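Local atomic coordinates of acyl-coenzyme A oxidase 1 (PDB entry 5Y9D), a protein that uses bound FAD and molecular oxygen to oxidise acyl-CoAs to (2E)-enoyl-CoAs, releasing hydrogen peroxide, in peroxisomal fatty acid beta-oxidation. Residues His117-Met122 with Asp651-Ala656; Gly137-Ser142 with Asn281-Tyr286; Gly231-Val236 with Gln302-Ala307; Asp500-Ser505 with Phe526-Arg531; Gln509-Glu514 with Asn615-Gly620. All coordinates share one frame; numbering follows the deposited sequence.

Interaction 1. Residues His117-Met122 with Asp651-Ala656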
# COMPACT_ATOMS: atom_id res chain seq x y z
N HIS A 117 -14.46 -12.93 -11.20
CA HIS A 117 -13.28 -13.05 -12.05
C HIS A 117 -12.21 -12.03 -11.67
O HIS A 117 -11.02 -12.29 -11.82
CB HIS A 117 -13.70 -12.89 -13.49
CG HIS A 117 -12.60 -13.09 -14.47
ND1 HIS A 117 -11.54 -13.94 -14.24
CD2 HIS A 117 -12.39 -12.54 -15.68
CE1 HIS A 117 -10.72 -13.92 -15.27
NE2 HIS A 117 -11.21 -13.07 -16.16
N GLY A 118 -12.64 -10.89 -11.13
CA GLY A 118 -11.73 -9.82 -10.70
C GLY A 118 -10.94 -10.17 -9.46
O GLY A 118 -9.93 -9.53 -9.16
N MET A 119 -11.39 -11.17 -8.72
CA MET A 119 -10.58 -11.70 -7.63
C MET A 119 -9.16 -12.03 -8.01
O MET A 119 -8.30 -11.90 -7.18
CB MET A 119 -11.14 -13.00 -7.08
CG MET A 119 -12.49 -12.86 -6.44
SD MET A 119 -12.89 -14.45 -5.75
CE MET A 119 -11.94 -14.28 -4.25
N VAL A 120 -8.95 -12.54 -9.22
CA VAL A 120 -7.64 -13.06 -9.68
C VAL A 120 -7.14 -12.47 -11.00
O VAL A 120 -5.99 -12.71 -11.37
CB VAL A 120 -7.62 -14.60 -9.83
CG1 VAL A 120 -7.72 -15.27 -8.48
CG2 VAL A 120 -8.75 -15.08 -10.71
N ASP A 121 -7.99 -11.75 -11.72
CA ASP A 121 -7.60 -11.12 -12.98
C ASP A 121 -8.26 -9.76 -13.15
O ASP A 121 -9.23 -9.60 -13.86
CB ASP A 121 -7.92 -12.02 -14.17
CG ASP A 121 -7.37 -11.46 -15.48
OD1 ASP A 121 -6.74 -10.39 -15.44
OD2 ASP A 121 -7.57 -12.08 -16.54
N MET A 122 -7.68 -8.76 -12.52
CA MET A 122 -8.21 -7.44 -12.66
C MET A 122 -8.06 -6.84 -14.07
O MET A 122 -8.92 -6.06 -14.46
CB MET A 122 -7.66 -6.54 -11.55
CG MET A 122 -8.54 -6.62 -10.27
SD MET A 122 -7.82 -6.06 -8.71
CE MET A 122 -7.27 -7.58 -7.92
N ASP A 651 -8.89 -23.53 -5.29
CA ASP A 651 -7.48 -23.13 -5.34
C ASP A 651 -7.18 -22.24 -6.54
O ASP A 651 -6.23 -21.43 -6.52
CB ASP A 651 -6.53 -24.32 -5.29
CG ASP A 651 -6.39 -24.92 -3.87
OD1 ASP A 651 -6.78 -24.29 -2.87
OD2 ASP A 651 -5.87 -26.03 -3.76
N PHE A 652 -8.00 -22.33 -7.56
CA PHE A 652 -7.85 -21.47 -8.69
C PHE A 652 -8.00 -19.99 -8.26
O PHE A 652 -7.21 -19.14 -8.66
CB PHE A 652 -8.89 -21.85 -9.77
CG PHE A 652 -8.86 -20.96 -10.98
CD1 PHE A 652 -9.48 -19.72 -10.96
CD2 PHE A 652 -8.19 -21.35 -12.13
CE1 PHE A 652 -9.45 -18.90 -12.07
CE2 PHE A 652 -8.16 -20.53 -13.24
CZ PHE A 652 -8.81 -19.31 -13.23
N PHE A 653 -9.05 -19.69 -7.49
CA PHE A 653 -9.29 -18.29 -7.05
C PHE A 653 -8.36 -17.88 -5.92
O PHE A 653 -8.12 -16.69 -5.72
CB PHE A 653 -10.74 -18.02 -6.69
CG PHE A 653 -11.67 -18.15 -7.86
CD1 PHE A 653 -11.92 -17.09 -8.70
CD2 PHE A 653 -12.28 -19.37 -8.14
CE1 PHE A 653 -12.76 -17.21 -9.79
CE2 PHE A 653 -13.13 -19.50 -9.23
CZ PHE A 653 -13.36 -18.42 -10.06
N ILE A 654 -7.80 -18.84 -5.20
CA ILE A 654 -6.71 -18.52 -4.29
C ILE A 654 -5.56 -17.97 -5.10
O ILE A 654 -5.10 -16.84 -4.87
CB ILE A 654 -6.28 -19.76 -3.48
CG1 ILE A 654 -7.38 -20.15 -2.48
CG2 ILE A 654 -4.99 -19.51 -2.72
CD1 ILE A 654 -7.82 -19.02 -1.56
N ASN A 655 -5.14 -18.77 -6.07
CA ASN A 655 -4.01 -18.51 -6.93
C ASN A 655 -2.73 -18.19 -6.13
O ASN A 655 -1.97 -17.27 -6.45
CB ASN A 655 -4.36 -17.42 -7.93
CG ASN A 655 -3.44 -17.43 -9.12
OD1 ASN A 655 -3.27 -16.42 -9.81
ND2 ASN A 655 -2.81 -18.56 -9.34
N ALA A 656 -2.49 -18.97 -5.08
CA ALA A 656 -1.32 -18.76 -4.22
C ALA A 656 -0.96 -20.02 -3.43
O ALA A 656 -1.73 -20.45 -2.59
CB ALA A 656 -1.56 -17.58 -3.25

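Interaction 2. Residues Gly137-Ser142 with Asn281-Tyr286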
# COMPACT_ATOMS: atom_id res chain seq x y z
N GLY A 137 -23.60 1.09 -20.49
CA GLY A 137 -24.45 1.64 -19.43
C GLY A 137 -24.81 3.09 -19.72
O GLY A 137 -25.92 3.53 -19.41
N SER A 138 -23.86 3.81 -20.32
CA SER A 138 -24.07 5.19 -20.68
C SER A 138 -25.05 5.31 -21.84
O SER A 138 -25.85 6.21 -21.84
CB SER A 138 -22.76 5.92 -21.01
OG SER A 138 -21.81 5.79 -19.96
N ILE A 139 -25.05 4.40 -22.80
CA ILE A 139 -26.00 4.55 -23.91
C ILE A 139 -27.39 4.17 -23.47
O ILE A 139 -28.36 4.73 -23.95
CB ILE A 139 -25.73 3.68 -25.14
CG1 ILE A 139 -24.31 3.74 -25.63
CG2 ILE A 139 -26.60 4.13 -26.32
CD1 ILE A 139 -24.02 2.49 -26.42
N ARG A 140 -27.50 3.19 -22.58
CA ARG A 140 -28.81 2.83 -22.06
C ARG A 140 -29.31 3.96 -21.17
O ARG A 140 -30.41 4.45 -21.37
CB ARG A 140 -28.76 1.50 -21.29
CG ARG A 140 -29.97 0.63 -21.54
CD ARG A 140 -30.19 -0.40 -20.44
NE ARG A 140 -29.64 -1.71 -20.79
CZ ARG A 140 -28.39 -2.10 -20.56
NH1 ARG A 140 -27.50 -1.28 -19.98
NH2 ARG A 140 -28.02 -3.33 -20.91
N GLY A 141 -28.48 4.40 -20.23
CA GLY A 141 -28.88 5.40 -19.23
C GLY A 141 -29.07 6.83 -19.72
O GLY A 141 -29.83 7.58 -19.14
N SER A 142 -28.36 7.22 -20.77
CA SER A 142 -28.47 8.58 -21.30
C SER A 142 -29.02 8.64 -22.71
O SER A 142 -29.32 9.73 -23.19
CB SER A 142 -27.14 9.30 -21.25
OG SER A 142 -26.75 9.54 -19.91
N ASN A 281 -26.01 11.73 -32.24
CA ASN A 281 -25.02 10.98 -31.49
C ASN A 281 -24.97 11.45 -30.07
O ASN A 281 -24.49 10.74 -29.19
CB ASN A 281 -23.62 11.15 -32.12
CG ASN A 281 -23.39 10.20 -33.28
OD1 ASN A 281 -22.28 9.79 -33.52
ND2 ASN A 281 -24.46 9.82 -33.98
N MET A 282 -25.40 12.67 -29.84
CA MET A 282 -25.52 13.17 -28.49
C MET A 282 -26.64 12.37 -27.91
O MET A 282 -27.62 12.10 -28.58
CB MET A 282 -25.88 14.65 -28.50
CG MET A 282 -26.74 15.05 -27.34
SD MET A 282 -26.74 16.83 -27.14
CE MET A 282 -27.38 17.01 -25.47
N LEU A 283 -26.49 11.97 -26.66
CA LEU A 283 -27.45 11.08 -26.04
C LEU A 283 -28.52 11.93 -25.34
O LEU A 283 -28.18 12.78 -24.54
CB LEU A 283 -26.71 10.13 -25.10
CG LEU A 283 -25.69 9.21 -25.80
CD1 LEU A 283 -24.73 8.53 -24.83
CD2 LEU A 283 -26.42 8.18 -26.62
N MET A 284 -29.79 11.72 -25.69
CA MET A 284 -30.83 12.73 -25.46
C MET A 284 -32.03 12.23 -24.67
O MET A 284 -33.16 12.68 -24.89
CB MET A 284 -31.33 13.30 -26.80
CG MET A 284 -30.30 14.10 -27.58
SD MET A 284 -30.99 15.22 -28.81
CE MET A 284 -29.54 15.61 -29.77
N ARG A 285 -31.81 11.33 -23.73
CA ARG A 285 -32.90 10.86 -22.91
C ARG A 285 -33.43 12.02 -22.05
O ARG A 285 -34.64 12.23 -21.94
CB ARG A 285 -32.43 9.69 -22.05
CG ARG A 285 -33.54 8.82 -21.53
CD ARG A 285 -33.01 7.61 -20.79
NE ARG A 285 -34.11 6.80 -20.27
CZ ARG A 285 -34.63 5.72 -20.86
NH1 ARG A 285 -35.63 5.07 -20.28
NH2 ARG A 285 -34.17 5.28 -22.02
N TYR A 286 -32.50 12.80 -21.51
CA TYR A 286 -32.83 13.86 -20.57
C TYR A 286 -32.57 15.27 -21.09
O TYR A 286 -33.35 16.18 -20.83
CB TYR A 286 -32.00 13.67 -19.29
CG TYR A 286 -32.21 12.34 -18.62
CD1 TYR A 286 -33.49 11.87 -18.39
CD2 TYR A 286 -31.13 11.56 -18.21
CE1 TYR A 286 -33.69 10.64 -17.78
CE2 TYR A 286 -31.32 10.34 -17.59
CZ TYR A 286 -32.62 9.88 -17.38
OH TYR A 286 -32.85 8.68 -16.76

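Interaction 3. Residues Gly231-Val236 with Gln302-Ala307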
# COMPACT_ATOMS: atom_id res chain seq x y z
N GLY A 231 -23.21 23.16 -20.43
CA GLY A 231 -22.68 22.16 -19.53
C GLY A 231 -22.21 20.86 -20.17
O GLY A 231 -22.24 20.67 -21.39
N THR A 232 -21.83 19.93 -19.32
CA THR A 232 -21.27 18.66 -19.74
C THR A 232 -22.32 17.66 -20.18
O THR A 232 -23.21 17.31 -19.44
CB THR A 232 -20.45 18.06 -18.60
OG1 THR A 232 -19.42 18.97 -18.24
CG2 THR A 232 -19.82 16.76 -19.03
N ARG A 233 -22.13 17.15 -21.38
CA ARG A 233 -23.09 16.34 -22.09
C ARG A 233 -22.41 15.10 -22.68
O ARG A 233 -21.21 14.98 -22.63
CB ARG A 233 -23.77 17.17 -23.16
CG ARG A 233 -25.18 17.63 -22.84
CD ARG A 233 -25.52 17.65 -21.37
NE ARG A 233 -26.33 18.81 -21.05
CZ ARG A 233 -26.45 19.34 -19.84
NH1 ARG A 233 -25.82 18.80 -18.81
NH2 ARG A 233 -27.20 20.40 -19.65
N ASN A 234 -23.19 14.16 -23.19
CA ASN A 234 -22.73 12.86 -23.65
C ASN A 234 -22.79 12.66 -25.16
O ASN A 234 -23.84 12.78 -25.72
CB ASN A 234 -23.68 11.83 -23.07
CG ASN A 234 -23.11 11.13 -21.89
OD1 ASN A 234 -21.93 11.21 -21.65
ND2 ASN A 234 -23.94 10.44 -21.14
N PHE A 235 -21.70 12.29 -25.81
CA PHE A 235 -21.79 12.04 -27.26
C PHE A 235 -21.09 10.75 -27.64
O PHE A 235 -20.06 10.43 -27.07
CB PHE A 235 -21.18 13.20 -28.06
CG PHE A 235 -21.54 14.56 -27.52
CD1 PHE A 235 -20.96 15.05 -26.36
CD2 PHE A 235 -22.48 15.36 -28.18
CE1 PHE A 235 -21.33 16.29 -25.85
CE2 PHE A 235 -22.83 16.62 -27.69
CZ PHE A 235 -22.26 17.09 -26.52
N VAL A 236 -21.65 10.01 -28.58
CA VAL A 236 -20.95 8.91 -29.19
C VAL A 236 -20.09 9.41 -30.34
O VAL A 236 -20.61 10.02 -31.29
CB VAL A 236 -21.89 7.84 -29.76
CG1 VAL A 236 -21.06 6.72 -30.40
CG2 VAL A 236 -22.80 7.29 -28.68
N GLN A 302 -28.52 14.81 -12.81
CA GLN A 302 -27.07 14.56 -12.80
C GLN A 302 -26.82 13.17 -13.38
O GLN A 302 -25.82 12.51 -13.05
CB GLN A 302 -26.53 14.64 -11.37
CG GLN A 302 -25.05 14.98 -11.27
CD GLN A 302 -24.78 16.46 -11.05
OE1 GLN A 302 -23.94 17.06 -11.73
NE2 GLN A 302 -25.48 17.06 -10.09
N LEU A 303 -27.72 12.75 -14.26
CA LEU A 303 -27.79 11.38 -14.75
C LEU A 303 -27.03 11.22 -16.06
O LEU A 303 -27.29 10.30 -16.83
CB LEU A 303 -29.25 10.93 -14.91
CG LEU A 303 -30.21 11.12 -13.72
CD1 LEU A 303 -31.35 10.11 -13.79
CD2 LEU A 303 -29.53 11.03 -12.36
N THR A 304 -26.10 12.14 -16.31
CA THR A 304 -25.05 11.96 -17.31
C THR A 304 -23.98 10.99 -16.79
O THR A 304 -23.31 10.31 -17.58
CB THR A 304 -24.41 13.32 -17.71
OG1 THR A 304 -24.58 14.27 -16.66
CG2 THR A 304 -25.07 13.88 -18.97
N TYR A 305 -23.85 10.91 -15.46
CA TYR A 305 -22.90 10.01 -14.79
C TYR A 305 -23.61 8.80 -14.17
O TYR A 305 -23.15 8.26 -13.17
CB TYR A 305 -22.14 10.77 -13.70
CG TYR A 305 -21.81 12.20 -14.08
CD1 TYR A 305 -20.85 12.48 -15.05
CD2 TYR A 305 -22.47 13.26 -13.48
CE1 TYR A 305 -20.55 13.78 -15.41
CE2 TYR A 305 -22.17 14.57 -13.83
CZ TYR A 305 -21.22 14.83 -14.80
OH TYR A 305 -20.92 16.14 -15.14
N GLY A 306 -24.73 8.39 -14.76
CA GLY A 306 -25.51 7.27 -14.24
C GLY A 306 -24.76 5.95 -14.21
O GLY A 306 -24.94 5.14 -13.29
N ALA A 307 -23.92 5.73 -15.23
CA ALA A 307 -23.11 4.50 -15.36
C ALA A 307 -22.05 4.35 -14.25
O ALA A 307 -21.70 3.22 -13.86
CB ALA A 307 -22.45 4.44 -16.74

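Interaction 4. Residues Asp500-Ser505 with Phe526-Arg531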
# COMPACT_ATOMS: atom_id res chain seq x y z
N ASP A 500 -32.78 11.19 16.08
CA ASP A 500 -33.03 10.77 17.47
C ASP A 500 -32.05 11.26 18.54
O ASP A 500 -30.92 11.60 18.24
CB ASP A 500 -33.10 9.24 17.52
CG ASP A 500 -33.99 8.66 16.45
OD1 ASP A 500 -35.07 9.22 16.22
OD2 ASP A 500 -33.62 7.65 15.85
N LYS A 501 -32.50 11.31 19.79
CA LYS A 501 -31.60 11.60 20.93
C LYS A 501 -30.91 10.29 21.34
O LYS A 501 -31.52 9.21 21.28
CB LYS A 501 -32.38 12.18 22.12
CG LYS A 501 -31.71 13.39 22.79
CD LYS A 501 -32.67 14.60 22.85
CE LYS A 501 -31.97 15.94 22.65
NZ LYS A 501 -32.81 16.89 21.85
N SER A 502 -29.65 10.36 21.76
CA SER A 502 -28.99 9.11 22.10
C SER A 502 -29.67 8.47 23.31
O SER A 502 -30.17 9.15 24.22
CB SER A 502 -27.47 9.25 22.29
OG SER A 502 -27.08 9.66 23.59
N LYS A 503 -29.74 7.15 23.27
CA LYS A 503 -30.32 6.41 24.35
C LYS A 503 -29.27 6.18 25.44
O LYS A 503 -29.59 5.61 26.48
CB LYS A 503 -30.90 5.10 23.84
CG LYS A 503 -32.04 5.30 22.85
CD LYS A 503 -32.76 3.99 22.57
CE LYS A 503 -34.12 4.24 21.92
NZ LYS A 503 -34.99 3.03 22.01
N ILE A 504 -28.03 6.65 25.23
CA ILE A 504 -26.97 6.47 26.24
C ILE A 504 -26.50 7.78 26.87
O ILE A 504 -26.39 8.79 26.21
CB ILE A 504 -25.77 5.61 25.70
CG1 ILE A 504 -24.58 6.46 25.22
CG2 ILE A 504 -26.21 4.64 24.61
CD1 ILE A 504 -23.44 6.57 26.22
N SER A 505 -26.27 7.76 28.19
CA SER A 505 -25.59 8.86 28.89
C SER A 505 -24.68 8.28 29.96
O SER A 505 -25.08 7.40 30.71
CB SER A 505 -26.59 9.84 29.52
OG SER A 505 -27.49 9.19 30.40
N PHE A 526 -22.46 3.84 18.13
CA PHE A 526 -21.93 4.29 16.86
C PHE A 526 -22.80 5.35 16.25
O PHE A 526 -22.28 6.37 15.81
CB PHE A 526 -21.66 3.14 15.89
CG PHE A 526 -20.23 2.77 15.85
CD1 PHE A 526 -19.73 1.82 16.71
CD2 PHE A 526 -19.36 3.45 15.04
CE1 PHE A 526 -18.40 1.51 16.73
CE2 PHE A 526 -18.02 3.15 15.05
CZ PHE A 526 -17.54 2.18 15.90
N ARG A 527 -24.12 5.11 16.25
CA ARG A 527 -25.09 6.11 15.81
C ARG A 527 -24.97 7.47 16.53
O ARG A 527 -25.02 8.53 15.91
CB ARG A 527 -26.49 5.56 15.97
CG ARG A 527 -26.78 4.47 14.97
CD ARG A 527 -28.12 3.82 15.19
NE ARG A 527 -28.46 3.05 14.00
CZ ARG A 527 -29.48 2.22 13.89
NH1 ARG A 527 -30.34 2.00 14.89
NH2 ARG A 527 -29.65 1.60 12.74
N THR A 528 -24.79 7.40 17.84
CA THR A 528 -24.51 8.57 18.66
C THR A 528 -23.24 9.31 18.25
O THR A 528 -23.24 10.54 18.20
CB THR A 528 -24.37 8.14 20.14
OG1 THR A 528 -25.60 7.55 20.55
CG2 THR A 528 -24.06 9.31 21.02
N ALA A 529 -22.16 8.59 18.00
CA ALA A 529 -20.92 9.24 17.55
C ALA A 529 -21.15 9.87 16.18
O ALA A 529 -20.76 11.00 15.94
CB ALA A 529 -19.74 8.27 17.51
N SER A 530 -21.79 9.15 15.28
CA SER A 530 -22.06 9.70 13.95
C SER A 530 -23.01 10.91 14.02
O SER A 530 -22.70 11.97 13.49
CB SER A 530 -22.63 8.64 13.01
OG SER A 530 -22.87 9.19 11.72
N ARG A 531 -24.16 10.74 14.67
CA ARG A 531 -25.19 11.80 14.72
C ARG A 531 -24.64 13.13 15.23
O ARG A 531 -24.90 14.19 14.67
CB ARG A 531 -26.37 11.36 15.59
CG ARG A 531 -27.23 12.46 16.21
CD ARG A 531 -27.95 11.89 17.43
NE ARG A 531 -28.55 10.61 17.06
CZ ARG A 531 -28.45 9.45 17.72
NH1 ARG A 531 -27.78 9.36 18.87
NH2 ARG A 531 -29.06 8.38 17.23

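Interaction 5. Residues Gln509-Glu514 with Asn615-Gly620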
# COMPACT_ATOMS: atom_id res chain seq x y z
N GLN A 509 -18.82 6.95 35.37
CA GLN A 509 -18.61 5.79 36.25
C GLN A 509 -18.29 4.49 35.50
O GLN A 509 -18.22 3.42 36.12
CB GLN A 509 -19.84 5.59 37.15
CG GLN A 509 -20.30 6.84 37.91
CD GLN A 509 -19.20 7.55 38.71
OE1 GLN A 509 -18.28 6.91 39.24
NE2 GLN A 509 -19.30 8.87 38.80
N GLY A 510 -18.07 4.58 34.18
CA GLY A 510 -17.70 3.43 33.35
C GLY A 510 -18.87 2.73 32.69
O GLY A 510 -20.01 2.85 33.13
N THR A 511 -18.59 1.98 31.64
CA THR A 511 -19.59 1.17 30.96
C THR A 511 -19.29 -0.31 31.30
O THR A 511 -18.15 -0.74 31.20
CB THR A 511 -19.54 1.41 29.43
OG1 THR A 511 -19.56 2.82 29.16
CG2 THR A 511 -20.74 0.73 28.71
N PRO A 512 -20.31 -1.08 31.71
CA PRO A 512 -20.02 -2.46 32.08
C PRO A 512 -19.74 -3.34 30.88
O PRO A 512 -19.99 -2.95 29.74
CB PRO A 512 -21.31 -2.92 32.76
CG PRO A 512 -22.38 -2.14 32.06
CD PRO A 512 -21.76 -0.81 31.72
N ARG A 513 -19.24 -4.54 31.16
CA ARG A 513 -18.98 -5.56 30.15
C ARG A 513 -20.24 -5.98 29.35
O ARG A 513 -20.16 -6.16 28.14
CB ARG A 513 -18.35 -6.79 30.82
CG ARG A 513 -18.47 -8.09 30.05
CD ARG A 513 -18.00 -9.28 30.88
NE ARG A 513 -16.55 -9.32 30.93
CZ ARG A 513 -15.77 -9.92 30.03
NH1 ARG A 513 -14.45 -9.88 30.19
NH2 ARG A 513 -16.29 -10.57 28.98
N GLU A 514 -21.37 -6.14 30.03
CA GLU A 514 -22.61 -6.64 29.41
C GLU A 514 -23.10 -5.72 28.31
O GLU A 514 -23.55 -6.17 27.25
CB GLU A 514 -23.75 -6.79 30.44
CG GLU A 514 -23.57 -7.89 31.49
CD GLU A 514 -22.68 -7.48 32.66
OE1 GLU A 514 -21.81 -8.30 33.06
OE2 GLU A 514 -22.85 -6.35 33.18
N ASN A 615 -17.92 11.90 25.15
CA ASN A 615 -18.47 11.39 26.42
C ASN A 615 -19.44 10.21 26.19
O ASN A 615 -20.60 10.24 26.63
CB ASN A 615 -19.16 12.53 27.20
CG ASN A 615 -19.52 12.13 28.62
OD1 ASN A 615 -20.70 12.07 29.00
ND2 ASN A 615 -18.50 11.83 29.41
N ILE A 616 -18.97 9.19 25.48
CA ILE A 616 -19.73 7.96 25.24
C ILE A 616 -19.16 6.83 26.10
O ILE A 616 -19.90 6.02 26.68
CB ILE A 616 -19.68 7.57 23.74
CG1 ILE A 616 -20.53 8.56 22.91
CG2 ILE A 616 -20.13 6.13 23.52
CD1 ILE A 616 -20.04 8.79 21.49
N LEU A 617 -17.84 6.79 26.16
CA LEU A 617 -17.08 5.86 26.97
C LEU A 617 -16.23 6.67 27.93
O LEU A 617 -15.93 7.82 27.68
CB LEU A 617 -16.14 5.06 26.07
CG LEU A 617 -16.80 4.22 24.99
CD1 LEU A 617 -15.73 3.63 24.08
CD2 LEU A 617 -17.69 3.14 25.59
N THR A 618 -15.81 6.04 29.02
CA THR A 618 -14.82 6.63 29.92
C THR A 618 -13.46 6.04 29.60
O THR A 618 -13.37 4.96 29.02
CB THR A 618 -15.14 6.31 31.39
OG1 THR A 618 -14.86 4.93 31.66
CG2 THR A 618 -16.59 6.56 31.67
N PRO A 619 -12.37 6.74 29.99
CA PRO A 619 -11.03 6.14 29.96
C PRO A 619 -10.97 4.70 30.47
O PRO A 619 -10.44 3.83 29.78
CB PRO A 619 -10.22 7.08 30.84
CG PRO A 619 -10.84 8.42 30.57
CD PRO A 619 -12.31 8.18 30.31
N GLY A 620 -11.53 4.43 31.64
CA GLY A 620 -11.59 3.07 32.19
C GLY A 620 -12.35 2.02 31.38
O GLY A 620 -12.29 0.82 31.68

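Interaction 1. Residues His117-Met122 with Asp651-Ala656
V120, which buries the largest area against 651-656, is set in place by a shared carbonyl: H117 O takes its N in a weak bond of 3.3 Å and the N of D121 at 3.1 Å. A second polar knot joins the two segments indirectly, because R325 of helix 306-334 bonds to M119 O with NH1 and to I654 O with NE. Across the contact itself everything is packing. The CG1 branch of V120 lies anti to its own carbonyl carbon (chi1 -69°) and runs into the backbone of 651-654, 3.1 Å from F653 O, a tight fit; the same methyl rests 4.0 Å from N655 CB. Its other branch, CG2, faces the two rings obliquely, with F652 CE1 at 4.1 Å, and the valine crosses F652 at about a right angle. M119 adds a Met-aromatic contact: the chain bends at chi3 (81°), and SD comes 4.1 Å from F653 CD1, approaching the ring obliquely, 52° off its normal. The two phenylalanines also support each other, F652 CD1 sitting over the centre of the F653 ring. The contact is buried. Here the turn between helices 107-118 and 122-142 meets the short helix 651-654, with helix 55-70 packing on both phenylalanines and helix 306-334 touching M119, I654 and N655.

Interaction 2. Residues Gly137-Ser142 with Asn281-Tyr286
One hydrogen bond ties the last turn of helix 122-142 to loop 281-286 after strand 275-278: R285 N reaches S142 O at 3.0 Å. It is fairly straight at the hydrogen (162°), but the donor stands above the carbonyl plane, 41° out of it. M284 N is near that oxygen, yet its angle is poor, and it bonds instead to Q147 OE1. Carbon contacts close round the same carbonyl, with L283 CB and R285 CB each 3.3 Å from S142 O. Apolar packing is modest: L283 CD2 meets I139 CG2 at 4.1 Å, and L283 and S142 both pack on N234 of strand 228-238. The third kind is side chain against helix-end carbonyl. R285, extended from CG to NE, lays its CD 3.6 Å from G141 O, while Y286 approaches that oxygen obliquely with CE2 at 3.5 Å. R285 NH2 finds its hydrogen bond on G143 O. With these carbonyls at the C-terminal end of the helix, the positive guanidinium is probably favoured there by the helix dipole.

Interaction 3. Residues Gly231-Val236 with Gln302-Ala307
In T232, a chi1 of -58° sets OG1 anti to the carbonyl carbon and leaves CG2 anti to the backbone N, turning that methyl to the hydroxyl end of Y305, while a chi1 of -37° swings the tyrosine ring toward the strand. They cross at about a right angle, Y305 OH standing 4.0 Å from T232 CB. The polar end of T232 is engaged elsewhere, its OG1 bonded to L177 O. T304 fills the middle of the contact: its CG2 methyl lies 3.9 Å from T232 O and 4.5 Å from R233 CD. This is a domain junction of the acyl-CoA dehydrogenase/oxidase fold, where strand 228-238 of the middle beta domain meets the lead-in to helix 306-334 of the following helical domain. Y305 also touches M168 and L177, and its side chain is about 9 Å from a bound FAD, so the junction lies close to the cofactor. N234 brings its amide up to T304, ND2 lying 3.6 Å from T304 O, and S142 of helix 122-142 packs on N234 too. R233 folds back along its own strand, NH1 giving a 3.1 Å bond to T232 O; the donor sits well above the carbonyl plane.

Interaction 4. Residues Asp500-Ser505 with Phe526-Arg531
Helix 519-544, in the helical C-terminal part of the oxidase, is crossed here by the loop 500-505, which runs past T528 and R531, one turn apart on the same side of the helix. R531 has the largest share of the contact. Its chain bends at chi3 (-48°), bringing the guanidinium beneath the loop backbone, with D500 O over one face. That oxygen is 2.8 Å from R531 NE, but the angle is too poor for a hydrogen bond. R527 O lies over the centre of the opposite face, 4.0 Å above the plane, so the group is held between two backbone carbonyls. NH2 is hydrogen-bonded to Y497 O, and NH1 adds a weak 3.3 Å bond to T528 OG1. S502 wedges in beside this pair: its CB is 3.1 Å from T528 OG1 and 3.4 Å from R531 NH1. Replacing R531 with an alanine would probably leave Y497 O without this donor and open a gap between the D500 and R527 carbonyls. The T528 hydroxyl is bonded chiefly to E524 O, four residues earlier, the familiar way a threonine hydroxyl is satisfied within a helix.

Interaction 5. Residues Gln509-Glu514 with Asn615-Gly620
T618 and G510 make the close part of this contact. The CG2 methyl of T618 lies 3.5 Å from G510 N, and its OG1 is 3.6 Å from G510 CA. G510 has a positive phi (93°), at which a side chain would jam against the carbonyl of Q509. The hydroxyl of T618 sits between its own backbone N and carbonyl carbon (chi1 73°), and as N-cap it bonds a backbone N at the start of helix 619-637. D621 answers with OD2 on T618 N, as in a capping box, while its OD1 takes T511 N and so links the two segments. Packing is looser at T511, where OG1 is 4.0 Å from L617 CD2 and 4.1 Å from I616 O; that hydroxyl bonds to Q506 OE1 instead. On the solvent side lies Q509, exposed and barely touching, its N 4.3 Å from T618 CG2. An alanine at T618 lacks the hydroxyl and CG2, and would probably leave the helix start uncapped and a gap beside G510. Behind the contact, L617 rests on F611 and L612 of helix 608-613 and, like T511, on L516 of helix 513-516, and R513 makes a salt bridge to E631 of helix 619-637.

How the interactions relate
Interactions 2 and 3 form one cluster, their centres 7 Å apart: L283 N meets N234 O at 2.9 Å, and N281 O meets V236 N at 3.0 Å, so the loop after strand 275-278 runs along strand 228-238. Together they join helix 122-142, the beta domain and the start of helix 306-334, near the bound FAD. Interactions 4 and 5 form a second cluster, centres 15 Å apart, in the C-terminal helices, where I616 packs on I504, T528 and A529. In each pair the segments alternate along the chain. Interaction 1 encloses all the others in sequence, closing the N-terminal helices onto the C-terminal part, with its centre 34 Å from interaction 2 and 44 Å from interaction 5.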